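Local coordinates for protein acyl-coenzyme A thioesterase THEM4 (Rhodococcus sp., PDB 2OV9) that probably hydrolyses medium- and long-chain fatty acyl-coenzyme A thioesters, releasing the free fatty acid and coenzyme A, at residues V38-R43 / L118-Y122; D109-R113 / T173-K177; P126-H130 / P165-F169; L138-L142 / V201-F207. One frame throughout, in Å; residues are numbered along the deposited sequence. Where two conformers were deposited one is given.

Contact 1 (V38-R43 / L118-Y122); sequences VDALLR and LTIPY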
loop_
_atom_site.group_PDB
_atom_site.type_symbol
_atom_site.label_atom_id
_atom_site.label_comp_id
_atom_site.label_asym_id
_atom_site.label_seq_id
_atom_site.Cartn_x
_atom_site.Cartn_y
_atom_site.Cartn_z
ATOM N N VAL B 38 9.625 -10.846 1.995
ATOM C CA VAL B 38 9.271 -9.490 2.454
ATOM C C VAL B 38 8.936 -9.475 3.944
ATOM O O VAL B 38 9.478 -8.663 4.686
ATOM C CB VAL B 38 8.114 -8.881 1.636
ATOM C CG1 VAL B 38 7.597 -7.567 2.285
ATOM C CG2 VAL B 38 8.549 -8.659 0.162
ATOM N N ASP B 39 8.061 -10.372 4.388
ATOM C CA ASP B 39 7.773 -10.495 5.821
ATOM C C ASP B 39 9.046 -10.767 6.658
ATOM O O ASP B 39 9.292 -10.086 7.667
ATOM C CB ASP B 39 6.757 -11.620 6.052
ATOM C CG ASP B 39 6.140 -11.568 7.425
ATOM O OD1 ASP B 39 5.120 -10.898 7.608
ATOM O OD2 ASP B 39 6.692 -12.189 8.356
ATOM N N ALA B 40 9.839 -11.760 6.237
ATOM C CA ALA B 40 10.997 -12.234 7.010
ATOM C C ALA B 40 12.092 -11.176 7.180
ATOM O O ALA B 40 12.725 -11.103 8.230
ATOM C CB ALA B 40 11.585 -13.509 6.378
ATOM N N LEU B 41 12.291 -10.371 6.136
ATOM C CA LEU B 41 13.275 -9.274 6.143
ATOM C C LEU B 41 13.001 -8.277 7.247
ATOM O O LEU B 41 13.924 -7.717 7.823
ATOM C CB LEU B 41 13.287 -8.546 4.780
ATOM C CG LEU B 41 14.097 -9.138 3.612
ATOM C CD1 LEU B 41 13.763 -8.438 2.259
ATOM C CD2 LEU B 41 15.583 -9.030 3.881
ATOM N N LEU B 42 11.727 -8.056 7.566
ATOM C CA LEU B 42 11.379 -7.090 8.623
ATOM C C LEU B 42 11.597 -7.644 10.030
ATOM O O LEU B 42 11.652 -6.893 11.004
ATOM C CB LEU B 42 9.933 -6.607 8.460
ATOM C CG LEU B 42 9.732 -5.606 7.323
ATOM C CD1 LEU B 42 8.293 -5.599 6.857
ATOM C CD2 LEU B 42 10.170 -4.186 7.738
ATOM N N ARG B 43 11.712 -8.959 10.124
ATOM C CA ARG B 43 11.895 -9.632 11.403
ATOM C C ARG B 43 13.298 -10.177 11.600
ATOM O O ARG B 43 13.624 -10.630 12.698
ATOM C CB ARG B 43 10.950 -10.817 11.521
ATOM C CG ARG B 43 9.507 -10.459 11.637
ATOM C CD ARG B 43 8.691 -11.705 11.951
ATOM N NE ARG B 43 7.460 -11.369 12.659
ATOM C CZ ARG B 43 6.320 -11.059 12.058
ATOM N NH1 ARG B 43 6.269 -11.047 10.740
ATOM N NH2 ARG B 43 5.239 -10.760 12.764
ATOM N N LEU B 118 -3.736 -9.274 8.373
ATOM C CA LEU B 118 -2.569 -8.521 7.903
ATOM C C LEU B 118 -1.333 -8.689 8.764
ATOM O O LEU B 118 -1.420 -8.919 9.963
ATOM C CB LEU B 118 -2.908 -7.031 7.727
ATOM C CG LEU B 118 -3.921 -6.653 6.657
ATOM C CD1 LEU B 118 -4.396 -5.204 6.844
ATOM C CD2 LEU B 118 -3.347 -6.832 5.236
ATOM N N THR B 119 -0.186 -8.533 8.118
ATOM C CA THR B 119 1.132 -8.881 8.644
ATOM C C THR B 119 2.053 -7.669 8.752
ATOM O O THR B 119 1.689 -6.552 8.323
ATOM C CB THR B 119 1.793 -9.859 7.690
ATOM O OG1 THR B 119 1.674 -9.335 6.361
ATOM C CG2 THR B 119 1.104 -11.231 7.749
ATOM N N ILE B 120 3.256 -7.874 9.289
ATOM C CA ILE B 120 4.072 -6.714 9.686
ATOM C C ILE B 120 4.494 -5.731 8.598
ATOM O O ILE B 120 4.789 -4.610 8.915
ATOM C CB ILE B 120 5.314 -7.008 10.576
ATOM C CG1 ILE B 120 6.276 -8.008 9.936
ATOM C CG2 ILE B 120 4.916 -7.345 12.027
ATOM C CD1 ILE B 120 7.670 -7.926 10.601
ATOM N N PRO B 121 4.571 -6.147 7.325
ATOM C CA PRO B 121 4.870 -5.103 6.318
ATOM C C PRO B 121 3.842 -3.990 6.250
ATOM O O PRO B 121 4.169 -2.879 5.782
ATOM C CB PRO B 121 4.864 -5.897 5.000
ATOM C CG PRO B 121 5.315 -7.236 5.396
ATOM C CD PRO B 121 4.544 -7.476 6.687
ATOM N N TYR B 122 2.613 -4.299 6.674
ATOM C CA TYR B 122 1.454 -3.365 6.661
ATOM C C TYR B 122 1.323 -2.493 7.933
ATOM O O TYR B 122 0.351 -1.715 8.088
ATOM C CB TYR B 122 0.154 -4.168 6.385
ATOM C CG TYR B 122 0.255 -4.956 5.089
ATOM C CD1 TYR B 122 0.101 -4.329 3.855
ATOM C CD2 TYR B 122 0.615 -6.303 5.098
ATOM C CE1 TYR B 122 0.216 -5.048 2.647
ATOM C CE2 TYR B 122 0.770 -7.025 3.906
ATOM C CZ TYR B 122 0.569 -6.390 2.698
ATOM O OH TYR B 122 0.698 -7.103 1.540
HETATM O O HOH W 1 4.005 -10.575 10.089
HETATM O O HOH W 2 3.576 -10.699 5.111
#
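Ile-120 and Pro-121 press against Leu-42 and Val-38, joining helix 26-43 of the N-terminal helical domain to a 3-10 turn, 120-122, which follows strand 112-117 of the hot-dog fold. The tight half is apolar. Ile-120 carries CG1 between its backbone N and carbonyl carbon (chi1 57°), which, with chi2 extended, carries CD1 to 3.4 Å from Leu-42 CB, closer than usual for two carbons. Beside it the Leu-42 side chain crosses the proline ring obliquely, CD1 lying 3.7 Å from Pro-121 CG, and Val-38 CG1 meets the same CG at 3.9 Å. Leu-98 of the second subunit packs on both Val-38 and Pro-121, closing this half from outside the chain. The other half is polar, more exposed and bridged by water. There the guanidinium of Arg-43 lies with one face over Ile-120, CD1 standing 3.4 Å above its plane toward the rim, while the carboxylate of Asp-39 sits at its edge, with Arg-43 NH1 2.7 Å from Asp-39 OD2 in a salt bridge. An alanine in place of Ile-120 would probably open a gap beside Leu-42 CB and leave the guanidinium face without its apolar cover. No direct hydrogen bond joins the segments; instead one water accepts from Ile-120 N and donates to Asp-39 OD1, and a second lies 2.9 Å from Asp-39 OD1 and 2.7 Å from Thr-119 OG1.

Contact 2 (D109-R113 / T173-K177); sequences DGSVR and TLTGK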
loop_
_atom_site.group_PDB
_atom_site.type_symbol
_atom_site.label_atom_id
_atom_site.label_comp_id
_atom_site.label_asym_id
_atom_site.label_seq_id
_atom_site.Cartn_x
_atom_site.Cartn_y
_atom_site.Cartn_z
ATOM N N ASP B 109 -27.053 -8.534 -2.074
ATOM C CA ASP B 109 -27.575 -7.203 -1.773
ATOM C C ASP B 109 -26.783 -6.059 -2.425
ATOM O O ASP B 109 -27.104 -4.884 -2.231
ATOM C CB ASP B 109 -27.646 -7.007 -0.257
ATOM C CG ASP B 109 -26.270 -6.978 0.410
ATOM O OD1 ASP B 109 -25.217 -7.120 -0.256
ATOM O OD2 ASP B 109 -26.235 -6.793 1.633
ATOM N N GLY B 110 -25.754 -6.405 -3.193
ATOM C CA GLY B 110 -24.898 -5.410 -3.846
ATOM C C GLY B 110 -23.583 -5.188 -3.117
ATOM O O GLY B 110 -22.662 -4.582 -3.657
ATOM N N SER B 111 -23.480 -5.651 -1.875
ATOM C CA SER B 111 -22.224 -5.459 -1.158
ATOM C C SER B 111 -21.155 -6.435 -1.680
ATOM O O SER B 111 -21.473 -7.454 -2.330
ATOM C CB SER B 111 -22.414 -5.557 0.365
ATOM O OG SER B 111 -22.807 -6.853 0.783
ATOM N N VAL B 112 -19.904 -6.094 -1.400
ATOM C CA VAL B 112 -18.725 -6.896 -1.684
ATOM C C VAL B 112 -18.070 -7.115 -0.317
ATOM O O VAL B 112 -18.098 -6.220 0.531
ATOM C CB VAL B 112 -17.811 -6.098 -2.665
ATOM C CG1 VAL B 112 -16.348 -6.434 -2.536
ATOM C CG2 VAL B 112 -18.321 -6.265 -4.116
ATOM N N ARG B 113 -17.507 -8.296 -0.089
ATOM C CA ARG B 113 -16.954 -8.641 1.222
ATOM C C ARG B 113 -15.723 -9.538 1.112
ATOM O O ARG B 113 -15.664 -10.423 0.254
ATOM C CB ARG B 113 -18.016 -9.385 2.053
ATOM C CG ARG B 113 -17.562 -9.786 3.457
ATOM C CD ARG B 113 -18.658 -10.594 4.161
ATOM N NE ARG B 113 -18.147 -11.406 5.274
ATOM C CZ ARG B 113 -18.352 -11.112 6.549
ATOM N NH1 ARG B 113 -19.044 -10.018 6.857
ATOM N NH2 ARG B 113 -17.884 -11.899 7.516
ATOM N N THR B 173 -12.685 -7.765 8.502
ATOM C CA THR B 173 -13.687 -7.873 7.460
ATOM C C THR B 173 -13.751 -6.575 6.719
ATOM O O THR B 173 -14.047 -5.544 7.321
ATOM C CB THR B 173 -15.080 -8.128 8.054
ATOM O OG1 THR B 173 -15.012 -9.266 8.925
ATOM C CG2 THR B 173 -16.117 -8.375 6.923
ATOM N N LEU B 174 -13.516 -6.645 5.414
ATOM C CA LEU B 174 -13.647 -5.513 4.525
ATOM C C LEU B 174 -14.972 -5.625 3.782
ATOM O O LEU B 174 -15.316 -6.691 3.296
ATOM C CB LEU B 174 -12.514 -5.512 3.500
ATOM C CG LEU B 174 -11.058 -5.745 3.942
ATOM C CD1 LEU B 174 -10.126 -5.666 2.742
ATOM C CD2 LEU B 174 -10.588 -4.754 5.005
ATOM N N THR B 175 -15.719 -4.526 3.712
ATOM C CA THR B 175 -17.001 -4.504 3.016
ATOM C C THR B 175 -17.137 -3.174 2.260
ATOM O O THR B 175 -16.650 -2.148 2.729
ATOM C CB THR B 175 -18.163 -4.625 4.020
ATOM O OG1 THR B 175 -17.970 -5.793 4.843
ATOM C CG2 THR B 175 -19.475 -4.752 3.290
ATOM N N GLY B 176 -17.800 -3.201 1.110
ATOM C CA GLY B 176 -18.080 -1.998 0.312
ATOM C C GLY B 176 -19.431 -2.170 -0.366
ATOM O O GLY B 176 -19.852 -3.296 -0.633
ATOM N N LYS B 177 -20.107 -1.063 -0.638
ATOM C CA LYS B 177 -21.383 -1.088 -1.356
ATOM C C LYS B 177 -21.629 0.246 -2.042
ATOM O O LYS B 177 -21.429 1.299 -1.455
ATOM C CB LYS B 177 -22.538 -1.429 -0.425
ATOM C CG LYS B 177 -23.884 -1.574 -1.130
ATOM C CD LYS B 177 -24.955 -2.103 -0.188
ATOM C CE LYS B 177 -26.291 -2.060 -0.876
ATOM N NZ LYS B 177 -27.340 -2.671 -0.031
#
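Val-112 and Gly-176 form a hydrogen-bonded pair of the antiparallel hot-dog sheet, where strand 112-117 runs beside strand 171-182. Val-112 N donates to Gly-176 O at 2.9 Å, and Gly-176 N returns a bond to Val-112 O at 3.1 Å. Arg-113 and Thr-175 follow as the non-hydrogen-bonded pair; next to it, Thr-175 CA lies 3.2 Å from Val-112 O in a CA-H...O contact. On the face carrying Arg-113 and Thr-175, the arginine runs extended until the methyl of Thr-173 lies over one face of its guanidinium, toward the rim, Thr-173 CG2 being 3.4 Å from Arg-113 NH1. The opposite face belongs to Val-112, whose side chain packs on Val-144 and Trp-148 of helix 131-148. Beside the start of strand 112-117, the fully extended Lys-177 of the partner strand brings NZ to 3.1 Å from Asp-109 O, a weak hydrogen bond. Gly-110, with phi at 101°, follows this carbonyl in the turn; a beta carbon at these backbone angles would collide with Asp-109 O, which by itself calls for glycine. An Asx turn spans the bend: Asp-109 OD1 accepts from Ser-111 N at 2.8 Å, from above the carboxylate plane, and through its syn lone pair from Ser-111 OG at 2.6 Å.

Contact 3 (P126-H130 / P165-F169); sequences PGHVH and PTPLF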
loop_
_atom_site.group_PDB
_atom_site.type_symbol
_atom_site.label_atom_id
_atom_site.label_comp_id
_atom_site.label_asym_id
_atom_site.label_seq_id
_atom_site.Cartn_x
_atom_site.Cartn_y
_atom_site.Cartn_z
ATOM N N PRO B 126 2.701 0.440 16.376
ATOM C CA PRO B 126 3.075 -0.947 16.740
ATOM C C PRO B 126 1.864 -1.866 16.907
ATOM O O PRO B 126 0.891 -1.505 17.579
ATOM C CB PRO B 126 3.815 -0.774 18.067
ATOM C CG PRO B 126 4.448 0.583 17.944
ATOM C CD PRO B 126 3.457 1.436 17.166
ATOM N N GLY B 127 1.919 -3.013 16.232
ATOM C CA GLY B 127 0.889 -4.044 16.323
ATOM C C GLY B 127 -0.373 -3.757 15.535
ATOM O O GLY B 127 -1.314 -4.536 15.602
ATOM N N HIS B 128 -0.391 -2.645 14.791
ATOM C CA HIS B 128 -1.585 -2.199 14.097
ATOM C C HIS B 128 -1.306 -1.827 12.645
ATOM O O HIS B 128 -0.154 -1.566 12.260
ATOM C CB HIS B 128 -2.255 -1.047 14.842
ATOM C CG HIS B 128 -2.742 -1.445 16.209
ATOM N ND1 HIS B 128 -1.902 -1.574 17.290
ATOM C CD2 HIS B 128 -3.970 -1.814 16.643
ATOM C CE1 HIS B 128 -2.595 -1.975 18.343
ATOM N NE2 HIS B 128 -3.855 -2.124 17.977
ATOM N N VAL B 129 -2.372 -1.859 11.859
ATOM C CA VAL B 129 -2.312 -1.612 10.435
ATOM C C VAL B 129 -2.106 -0.128 10.241
ATOM O O VAL B 129 -2.793 0.692 10.871
ATOM C CB VAL B 129 -3.648 -2.014 9.771
ATOM C CG1 VAL B 129 -3.665 -1.615 8.284
ATOM C CG2 VAL B 129 -3.887 -3.535 9.940
ATOM N N HIS B 130 -1.174 0.226 9.370
ATOM C CA HIS B 130 -0.989 1.624 8.980
ATOM C C HIS B 130 -2.314 2.246 8.491
ATOM O O HIS B 130 -2.993 1.684 7.625
ATOM C CB HIS B 130 0.068 1.675 7.889
ATOM C CG HIS B 130 0.638 3.033 7.650
ATOM N ND1 HIS B 130 -0.113 4.079 7.159
ATOM C CD2 HIS B 130 1.898 3.513 7.799
ATOM C CE1 HIS B 130 0.651 5.149 7.037
ATOM N NE2 HIS B 130 1.878 4.829 7.409
ATOM N N PRO B 165 -8.481 1.418 16.852
ATOM C CA PRO B 165 -7.259 0.749 16.361
ATOM C C PRO B 165 -7.558 -0.477 15.486
ATOM O O PRO B 165 -8.484 -1.247 15.773
ATOM C CB PRO B 165 -6.578 0.301 17.659
ATOM C CG PRO B 165 -6.934 1.422 18.635
ATOM C CD PRO B 165 -8.356 1.812 18.275
ATOM N N THR B 166 -6.784 -0.642 14.421
ATOM C CA THR B 166 -6.987 -1.742 13.493
ATOM C C THR B 166 -5.827 -2.716 13.654
ATOM O O THR B 166 -4.717 -2.413 13.246
ATOM C CB THR B 166 -7.002 -1.223 12.046
ATOM O OG1 THR B 166 -7.899 -0.104 11.938
ATOM C CG2 THR B 166 -7.459 -2.323 11.113
ATOM N N PRO B 167 -6.059 -3.867 14.267
ATOM C CA PRO B 167 -4.901 -4.708 14.587
ATOM C C PRO B 167 -4.355 -5.536 13.454
ATOM O O PRO B 167 -5.085 -5.963 12.579
ATOM C CB PRO B 167 -5.439 -5.661 15.673
ATOM C CG PRO B 167 -6.939 -5.714 15.395
ATOM C CD PRO B 167 -7.335 -4.426 14.773
ATOM N N LEU B 168 -3.057 -5.787 13.513
ATOM C CA LEU B 168 -2.411 -6.802 12.697
ATOM C C LEU B 168 -2.712 -8.166 13.310
ATOM O O LEU B 168 -3.134 -8.254 14.475
ATOM C CB LEU B 168 -0.890 -6.566 12.697
ATOM C CG LEU B 168 -0.341 -5.259 12.099
ATOM C CD1 LEU B 168 1.137 -5.166 12.378
ATOM C CD2 LEU B 168 -0.635 -5.223 10.589
ATOM N N PHE B 169 -2.472 -9.226 12.536
ATOM C CA PHE B 169 -2.498 -10.617 13.015
ATOM C C PHE B 169 -3.872 -11.175 13.393
ATOM O O PHE B 169 -3.963 -12.191 14.092
ATOM C CB PHE B 169 -1.523 -10.832 14.188
ATOM C CG PHE B 169 -0.241 -10.040 14.077
ATOM C CD1 PHE B 169 0.571 -10.141 12.940
ATOM C CD2 PHE B 169 0.149 -9.202 15.110
ATOM C CE1 PHE B 169 1.751 -9.390 12.834
ATOM C CE2 PHE B 169 1.344 -8.444 15.028
ATOM C CZ PHE B 169 2.148 -8.547 13.882
HETATM O O HOH W 3 -6.010 1.650 10.169
HETATM O O HOH W 4 -4.590 1.146 13.616
#
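Val-129 N gives its hydrogen to Thr-166 O at 2.8 Å in a nearly straight bond (171°), the shortest across this junction of two loops in the hot-dog domain. Leu-168 N answers with a bond to Gly-127 O at 3.0 Å. The two bonds flank His-128 and Pro-167, whose backbones form a single bridge, a local clasp without continuing strands. The imidazole of His-128 is held from within its own loop: ND1 donates to Pro-126 O at 2.8 Å with the acceptor close to the ring plane, a bond that restrains the ring's rotation. Lying side by side with the ring, Pro-165 brings CB to 3.5 Å from His-128 CD2. Inward, Leu-168 has CG anti to its carbonyl carbon (chi1 -63°), which lays its branch along the facing backbone, with CG 3.6 Å from His-128 C and CD2 3.7 Å from Val-129 CG2. Water adds looser links: two waters donate weakly to Val-129 O, one of them also accepting from Thr-166 N, the other hydrogen-bonded to Thr-166 OG1. Next along the chain, His-130 caps the N-terminus of helix 131-148 through ND1 to Gly-132 N and bonds His-140 of the second subunit through NE2. The chemistry thus implies that backbone bonds set the position of the loop leading into this intersubunit histidine pair, while the side chains pack around it.

Contact 4 (L138-L142 / V201-F207); sequences LDHVL and VSVEGLF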
loop_
_atom_site.group_PDB
_atom_site.type_symbol
_atom_site.label_atom_id
_atom_site.label_comp_id
_atom_site.label_asym_id
_atom_site.label_seq_id
_atom_site.Cartn_x
_atom_site.Cartn_y
_atom_site.Cartn_z
ATOM N N LEU B 138 -9.536 0.009 1.521
ATOM C CA LEU B 138 -10.936 0.499 1.403
ATOM C C LEU B 138 -11.173 1.156 0.037
ATOM O O LEU B 138 -12.201 0.936 -0.596
ATOM C CB LEU B 138 -11.316 1.453 2.557
ATOM C CG LEU B 138 -11.666 0.709 3.867
ATOM C CD1 LEU B 138 -11.758 1.669 5.024
ATOM C CD2 LEU B 138 -12.972 -0.033 3.732
ATOM N N ASP B 139 -10.216 1.955 -0.421
ATOM C CA ASP B 139 -10.327 2.531 -1.751
ATOM C C ASP B 139 -10.611 1.429 -2.793
ATOM O O ASP B 139 -11.596 1.499 -3.556
ATOM C CB ASP B 139 -9.045 3.293 -2.103
ATOM C CG ASP B 139 -9.084 3.877 -3.496
ATOM O OD1 ASP B 139 -9.706 4.929 -3.679
ATOM O OD2 ASP B 139 -8.510 3.283 -4.419
ATOM N N HIS B 140 -9.747 0.415 -2.827
ATOM C CA HIS B 140 -9.920 -0.695 -3.750
ATOM C C HIS B 140 -11.246 -1.434 -3.618
ATOM O O HIS B 140 -11.898 -1.731 -4.618
ATOM C CB HIS B 140 -8.801 -1.730 -3.622
ATOM C CG HIS B 140 -8.748 -2.647 -4.797
ATOM N ND1 HIS B 140 -8.213 -2.258 -6.006
ATOM C CD2 HIS B 140 -9.261 -3.885 -4.989
ATOM C CE1 HIS B 140 -8.356 -3.236 -6.885
ATOM N NE2 HIS B 140 -8.973 -4.243 -6.288
ATOM N N VAL B 141 -11.623 -1.780 -2.390
ATOM C CA VAL B 141 -12.927 -2.397 -2.163
ATOM C C VAL B 141 -14.090 -1.598 -2.750
ATOM O O VAL B 141 -15.025 -2.196 -3.301
ATOM C CB VAL B 141 -13.171 -2.675 -0.659
ATOM C CG1 VAL B 141 -14.536 -3.298 -0.457
ATOM C CG2 VAL B 141 -12.111 -3.645 -0.179
ATOM N N LEU B 142 -14.053 -0.263 -2.611
ATOM C CA LEU B 142 -15.099 0.591 -3.210
ATOM C C LEU B 142 -15.120 0.440 -4.731
ATOM O O LEU B 142 -16.192 0.396 -5.336
ATOM C CB LEU B 142 -14.919 2.090 -2.851
ATOM C CG LEU B 142 -14.965 2.471 -1.360
ATOM C CD1 LEU B 142 -14.967 3.981 -1.220
ATOM C CD2 LEU B 142 -16.189 1.862 -0.706
ATOM N N VAL B 201 -12.329 1.277 10.711
ATOM C CA VAL B 201 -12.204 2.352 9.725
ATOM C C VAL B 201 -13.432 2.336 8.839
ATOM O O VAL B 201 -13.968 1.272 8.510
ATOM C CB VAL B 201 -10.980 2.153 8.811
ATOM C CG1 VAL B 201 -10.706 3.447 7.952
ATOM C CG2 VAL B 201 -9.766 1.837 9.641
ATOM N N SER B 202 -13.882 3.512 8.411
ATOM C CA SER B 202 -14.983 3.564 7.482
ATOM C C SER B 202 -14.601 4.555 6.396
ATOM O O SER B 202 -13.719 5.364 6.583
ATOM C CB SER B 202 -16.283 3.976 8.202
ATOM O OG SER B 202 -16.221 5.302 8.733
ATOM N N VAL B 203 -15.266 4.463 5.262
ATOM C CA VAL B 203 -14.992 5.344 4.140
ATOM C C VAL B 203 -16.262 5.672 3.372
ATOM O O VAL B 203 -17.211 4.873 3.350
ATOM C CB VAL B 203 -13.941 4.727 3.180
ATOM C CG1 VAL B 203 -14.479 3.448 2.523
ATOM C CG2 VAL B 203 -13.496 5.763 2.110
ATOM N N GLU B 204 -16.281 6.892 2.840
ATOM C CA GLU B 204 -17.228 7.336 1.814
ATOM C C GLU B 204 -16.415 7.809 0.604
ATOM O O GLU B 204 -15.576 8.723 0.753
ATOM C CB GLU B 204 -18.062 8.524 2.315
ATOM C CG GLU B 204 -19.198 8.203 3.289
ATOM C CD GLU B 204 -19.935 9.450 3.802
ATOM O OE1 GLU B 204 -19.887 10.521 3.143
ATOM O OE2 GLU B 204 -20.572 9.356 4.878
ATOM N N GLY B 205 -16.662 7.228 -0.570
ATOM C CA GLY B 205 -15.997 7.677 -1.809
ATOM C C GLY B 205 -16.981 8.191 -2.840
ATOM O O GLY B 205 -18.129 7.732 -2.921
ATOM N N LEU B 206 -16.516 9.157 -3.620
ATOM C CA LEU B 206 -17.283 9.738 -4.702
ATOM C C LEU B 206 -16.564 9.397 -5.984
ATOM O O LEU B 206 -15.331 9.501 -6.070
ATOM C CB LEU B 206 -17.399 11.255 -4.534
ATOM C CG LEU B 206 -18.070 11.770 -3.251
ATOM C CD1 LEU B 206 -17.953 13.293 -3.144
ATOM C CD2 LEU B 206 -19.548 11.335 -3.166
ATOM N N PHE B 207 -17.336 8.971 -6.979
ATOM C CA PHE B 207 -16.775 8.507 -8.235
ATOM C C PHE B 207 -17.501 9.186 -9.391
ATOM O O PHE B 207 -18.591 9.736 -9.213
ATOM C CB PHE B 207 -16.874 6.980 -8.338
ATOM C CG PHE B 207 -16.098 6.242 -7.275
ATOM C CD1 PHE B 207 -14.826 5.744 -7.546
ATOM C CD2 PHE B 207 -16.636 6.040 -6.011
ATOM C CE1 PHE B 207 -14.099 5.064 -6.572
ATOM C CE2 PHE B 207 -15.915 5.354 -5.009
ATOM C CZ PHE B 207 -14.654 4.860 -5.289
#
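Leu-138 and Leu-142, one helical turn apart, face strand 201-207 in the packing that defines the hot-dog fold, a long central helix wrapped by an antiparallel sheet. The helix and strand segments approach to 9.3 Å between axes, with a signed crossing angle of -51°; the side-chain contacts are all apolar, with no hydrogen bond between the segments. Val-203 stands at the middle. Its CG1 sits between the backbone N and carbonyl carbon (chi1 65°), a torsion that lifts this methyl between the two leucines, 3.7 Å from Leu-138 CB and 3.8 Å from Leu-142 CD1. The two encounters differ in direction: Leu-142 and Val-203 reach for each other tip to tip, whereas Leu-138 and Val-203 run alongside each other, pointing opposite ways. That lets Leu-138 continue toward the start of the strand, where CD1 meets Val-201 CG1 at 3.6 Å. An alanine at Leu-138 would lack this branch and would probably open a gap beside Val-201 and Val-203, with Ile-192 of the neighbouring strand losing a packing partner too. Along the strand, Ser-202, Glu-204 and Leu-206 point away from the helix; the hydroxyl of Ser-202 bonds His-163. Gly-205 matches the bulk of Leu-142 opposite: a beta carbon there would clash with Leu-142 CD1, whereas that methyl now rests 3.7 Å from Gly-205 N. Beyond the glycine, Phe-207 turns its ring back toward the helix and meets it obliquely, CZ lying 3.7 Å from Leu-142 CB.

In the fold
Contact 4 is the buried one, held by apolar side chains without a hydrogen bond between its segments, while contacts 1, 2 and 3 are partly buried and add polar bonds. Contacts 2 and 4 share the sheet, and helix 131-148, part of contact 4, packs on contact 2: Val-141 touches Gly-176 and Leu-174, the two centres lying about 11 Å apart. One joins strand to strand through backbone bonds, the other helix to strand through side chains. Contacts 1 and 3 lie together in the loops, joined by Tyr-122 O with His-130 N and Leu-118 O with Phe-169 N. Water serves both, and contacts 1, 3 and 4 all reach the second subunit, unlike contact 2.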